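Local coordinates for protein thymine dioxygenase (Neurospora crassa, PDB 5C3Q) that probably hydroxylates thymine at its methyl group, as an iron-dependent dioxygenase that consumes 2-oxoglutarate as co-substrate, at residues 36-41 against 46-51. Sequence-based numbering, arbitrary orientation.
Sequences KAILHG and GFIYLK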
ATOM      1  N   LYS A  36      -3.828   7.904  20.024  1.00 23.58           N
ATOM      2  CA  LYS A  36      -5.199   7.400  20.137  1.00 23.89           C
ATOM      3  C   LYS A  36      -6.033   7.690  18.891  1.00 23.05           C
ATOM      4  O   LYS A  36      -6.862   6.865  18.497  1.00 22.73           O
ATOM      5  CB  LYS A  36      -5.897   7.980  21.374  1.00 25.36           C
ATOM      6  CG  LYS A  36      -5.412   7.392  22.689  1.00 26.52           C
ATOM      7  CD  LYS A  36      -6.044   8.097  23.878  1.00 28.12           C
ATOM      8  CE  LYS A  36      -5.681   7.414  25.183  1.00 29.23           C
ATOM      9  NZ  LYS A  36      -6.347   8.059  26.345  1.00 30.74           N
ATOM     10  N   ALA A  37      -5.823   8.857  18.281  1.00 22.71           N
ATOM     11  CA  ALA A  37      -6.540   9.229  17.056  1.00 22.55           C
ATOM     12  C   ALA A  37      -6.128   8.331  15.887  1.00 21.86           C
ATOM     13  O   ALA A  37      -6.971   7.896  15.102  1.00 21.63           O
ATOM     14  CB  ALA A  37      -6.289  10.691  16.710  1.00 22.87           C
ATOM     15  N   ILE A  38      -4.827   8.070  15.784  1.00 21.22           N
ATOM     16  CA  ILE A  38      -4.289   7.152  14.782  1.00 20.88           C
ATOM     17  C   ILE A  38      -4.898   5.761  14.965  1.00 20.45           C
ATOM     18  O   ILE A  38      -5.430   5.186  14.021  1.00 20.43           O
ATOM     19  CB  ILE A  38      -2.746   7.091  14.851  1.00 20.74           C
ATOM     20  CG1 ILE A  38      -2.150   8.410  14.340  1.00 21.04           C
ATOM     21  CG2 ILE A  38      -2.202   5.918  14.046  1.00 20.64           C
ATOM     22  CD1 ILE A  38      -0.688   8.619  14.688  1.00 21.22           C
ATOM     23  N   LEU A  39      -4.826   5.235  16.185  1.00 20.77           N
ATOM     24  CA  LEU A  39      -5.395   3.925  16.489  1.00 20.47           C
ATOM     25  C   LEU A  39      -6.899   3.865  16.203  1.00 20.51           C
ATOM     26  O   LEU A  39      -7.375   2.915  15.597  1.00 19.98           O
ATOM     27  CB  LEU A  39      -5.132   3.540  17.943  1.00 20.71           C
ATOM     28  CG  LEU A  39      -5.709   2.186  18.373  1.00 20.83           C
ATOM     29  CD1 LEU A  39      -5.134   1.052  17.537  1.00 20.47           C
ATOM     30  CD2 LEU A  39      -5.465   1.941  19.850  1.00 21.45           C
ATOM     31  N   HIS A  40      -7.638   4.881  16.633  1.00 21.15           N
ATOM     32  CA  HIS A  40      -9.080   4.917  16.404  1.00 21.73           C
ATOM     33  C   HIS A  40      -9.401   4.855  14.908  1.00 21.02           C
ATOM     34  O   HIS A  40     -10.344   4.175  14.504  1.00 20.88           O
ATOM     35  CB  HIS A  40      -9.702   6.161  17.035  1.00 23.05           C
ATOM     36  CG  HIS A  40     -11.196   6.191  16.954  1.00 24.02           C
ATOM     37  ND1 HIS A  40     -12.000   5.418  17.764  1.00 25.02           N
ATOM     38  CD2 HIS A  40     -12.030   6.889  16.153  1.00 24.52           C
ATOM     39  CE1 HIS A  40     -13.266   5.644  17.469  1.00 25.25           C
ATOM     40  NE2 HIS A  40     -13.313   6.533  16.494  1.00 25.39           N
ATOM     41  N   GLY A  41      -8.605   5.550  14.096  1.00 20.81           N
ATOM     42  CA  GLY A  41      -8.724   5.482  12.635  1.00 20.43           C
ATOM     43  C   GLY A  41      -8.551   4.073  12.087  1.00 19.97           C
ATOM     44  O   GLY A  41      -9.345   3.619  11.259  1.00 20.06           O
ATOM     45  N   GLY A  46      -9.901   1.662   9.024  1.00 18.41           N
ATOM     46  CA  GLY A  46      -8.760   0.902   8.520  1.00 18.38           C
ATOM     47  C   GLY A  46      -7.783   1.759   7.738  1.00 18.26           C
ATOM     48  O   GLY A  46      -6.743   1.268   7.299  1.00 18.11           O
ATOM     49  N   PHE A  47      -8.120   3.043   7.590  1.00 18.79           N
ATOM     50  CA  PHE A  47      -7.385   4.011   6.783  1.00 18.40           C
ATOM     51  C   PHE A  47      -7.240   5.309   7.575  1.00 18.75           C
ATOM     52  O   PHE A  47      -8.167   5.704   8.288  1.00 18.41           O
ATOM     53  CB  PHE A  47      -8.174   4.335   5.507  1.00 18.73           C
ATOM     54  CG  PHE A  47      -7.811   3.488   4.321  1.00 18.43           C
ATOM     55  CD1 PHE A  47      -8.250   2.173   4.224  1.00 18.41           C
ATOM     56  CD2 PHE A  47      -7.060   4.015   3.287  1.00 18.52           C
ATOM     57  CE1 PHE A  47      -7.919   1.395   3.124  1.00 18.15           C
ATOM     58  CE2 PHE A  47      -6.726   3.241   2.183  1.00 18.41           C
ATOM     59  CZ  PHE A  47      -7.162   1.932   2.102  1.00 18.09           C
ATOM     60  N   ILE A  48      -6.081   5.961   7.453  1.00 18.55           N
ATOM     61  CA  ILE A  48      -5.893   7.341   7.917  1.00 19.02           C
ATOM     62  C   ILE A  48      -5.096   8.139   6.874  1.00 19.14           C
ATOM     63  O   ILE A  48      -4.469   7.554   5.984  1.00 18.99           O
ATOM     64  CB  ILE A  48      -5.169   7.403   9.284  1.00 19.35           C
ATOM     65  CG1 ILE A  48      -3.738   6.853   9.172  1.00 19.50           C
ATOM     66  CG2 ILE A  48      -5.959   6.628  10.336  1.00 19.38           C
ATOM     67  CD1 ILE A  48      -2.925   6.983  10.445  1.00 19.88           C
ATOM     68  N   TYR A  49      -5.155   9.466   6.966  1.00 19.43           N
ATOM     69  CA  TYR A  49      -4.228  10.341   6.238  1.00 19.93           C
ATOM     70  C   TYR A  49      -3.294  10.951   7.270  1.00 20.41           C
ATOM     71  O   TYR A  49      -3.754  11.433   8.312  1.00 20.44           O
ATOM     72  CB  TYR A  49      -4.946  11.494   5.539  1.00 20.31           C
ATOM     73  CG  TYR A  49      -5.662  11.202   4.236  1.00 20.25           C
ATOM     74  CD1 TYR A  49      -6.520  10.116   4.103  1.00 20.06           C
ATOM     75  CD2 TYR A  49      -5.541  12.077   3.154  1.00 20.70           C
ATOM     76  CE1 TYR A  49      -7.207   9.889   2.918  1.00 20.24           C
ATOM     77  CE2 TYR A  49      -6.221  11.859   1.967  1.00 20.61           C
ATOM     78  CZ  TYR A  49      -7.053  10.768   1.852  1.00 20.68           C
ATOM     79  OH  TYR A  49      -7.730  10.552   0.671  1.00 21.23           O
ATOM     80  N   LEU A  50      -2.000  10.950   6.976  1.00 20.55           N
ATOM     81  CA  LEU A  50      -1.021  11.641   7.801  1.00 21.11           C
ATOM     82  C   LEU A  50      -0.452  12.831   7.058  1.00 22.24           C
ATOM     83  O   LEU A  50      -0.112  12.727   5.882  1.00 22.49           O
ATOM     84  CB  LEU A  50       0.122  10.705   8.190  1.00 20.67           C
ATOM     85  CG  LEU A  50      -0.228   9.518   9.083  1.00 20.28           C
ATOM     86  CD1 LEU A  50       1.026   8.704   9.347  1.00 20.32           C
ATOM     87  CD2 LEU A  50      -0.864   9.977  10.391  1.00 20.59           C
ATOM     88  N   LYS A  51      -0.350  13.959   7.757  1.00 23.49           N
ATOM     89  CA  LYS A  51       0.352  15.141   7.262  1.00 24.82           C
ATOM     90  C   LYS A  51       1.556  15.417   8.162  1.00 25.46           C
ATOM     91  O   LYS A  51       1.656  14.867   9.263  1.00 24.53           O
ATOM     92  CB  LYS A  51      -0.581  16.362   7.207  1.00 25.88           C
ATOM     93  CG  LYS A  51      -1.199  16.770   8.540  1.00 26.29           C
ATOM     94  CD  LYS A  51      -2.314  17.794   8.364  1.00 27.28           C
ATOM     95  CE  LYS A  51      -1.784  19.206   8.182  1.00 28.56           C
ATOM     96  NZ  LYS A  51      -2.897  20.161   7.909  1.00 29.43           N
TER
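Gly41 and Ile48 are the pair whose CA atoms come nearest across the two segments, 5.8 Å apart, in a compact worked example of how a chain leaving a helix folds back along it as a strand. The helical segment and the strand run roughly antiparallel, at 143° between their directions, with axes approaching to 8.0 Å. The reversal is completed at Gly46, the first residue to leave helical geometry; its phi is positive, a conformation that glycine adopts readily. Its backbone N donates to Gly41 O at 3.0 Å, somewhat bent at the hydrogen (143°) but lying in the carbonyl plane, so the last turns of the helix are tied to the residue just before the strand.

Beyond this bond the contact is apolar. Ile48 points toward the helix, and its CG2 settles on Gly41 CA at 3.8 Å, a closeness that depends on the helix having no side chain there. With chi1 at 64°, CG1 of Ile48 lies between the backbone N and the carbonyl carbon, and its branch ends in CD1, 3.8 Å from Ile38 CG2. One isoleucine thus spans nearly a helical turn, from the bare backbone of Gly41 to the methyl of Ile38. Leu50 adds a looser touch, its CD2 standing 4.4 Å from Ile38 CG1.

Ile18 of strand 13-19 and Ala168 of helix 147-173 also pack on Ile38, while strand 47-51 pairs with strand 251-256 in the main sheet of the double-stranded beta-helix fold. Phe47 turns away from the helix and sets its ring edge-to-face with metal-binding His273. Between the two segments, then, the backbone bond is the one directional interaction, whereas the buried side chains meet by shape, with Ile48 CG2 fitted against a glycine.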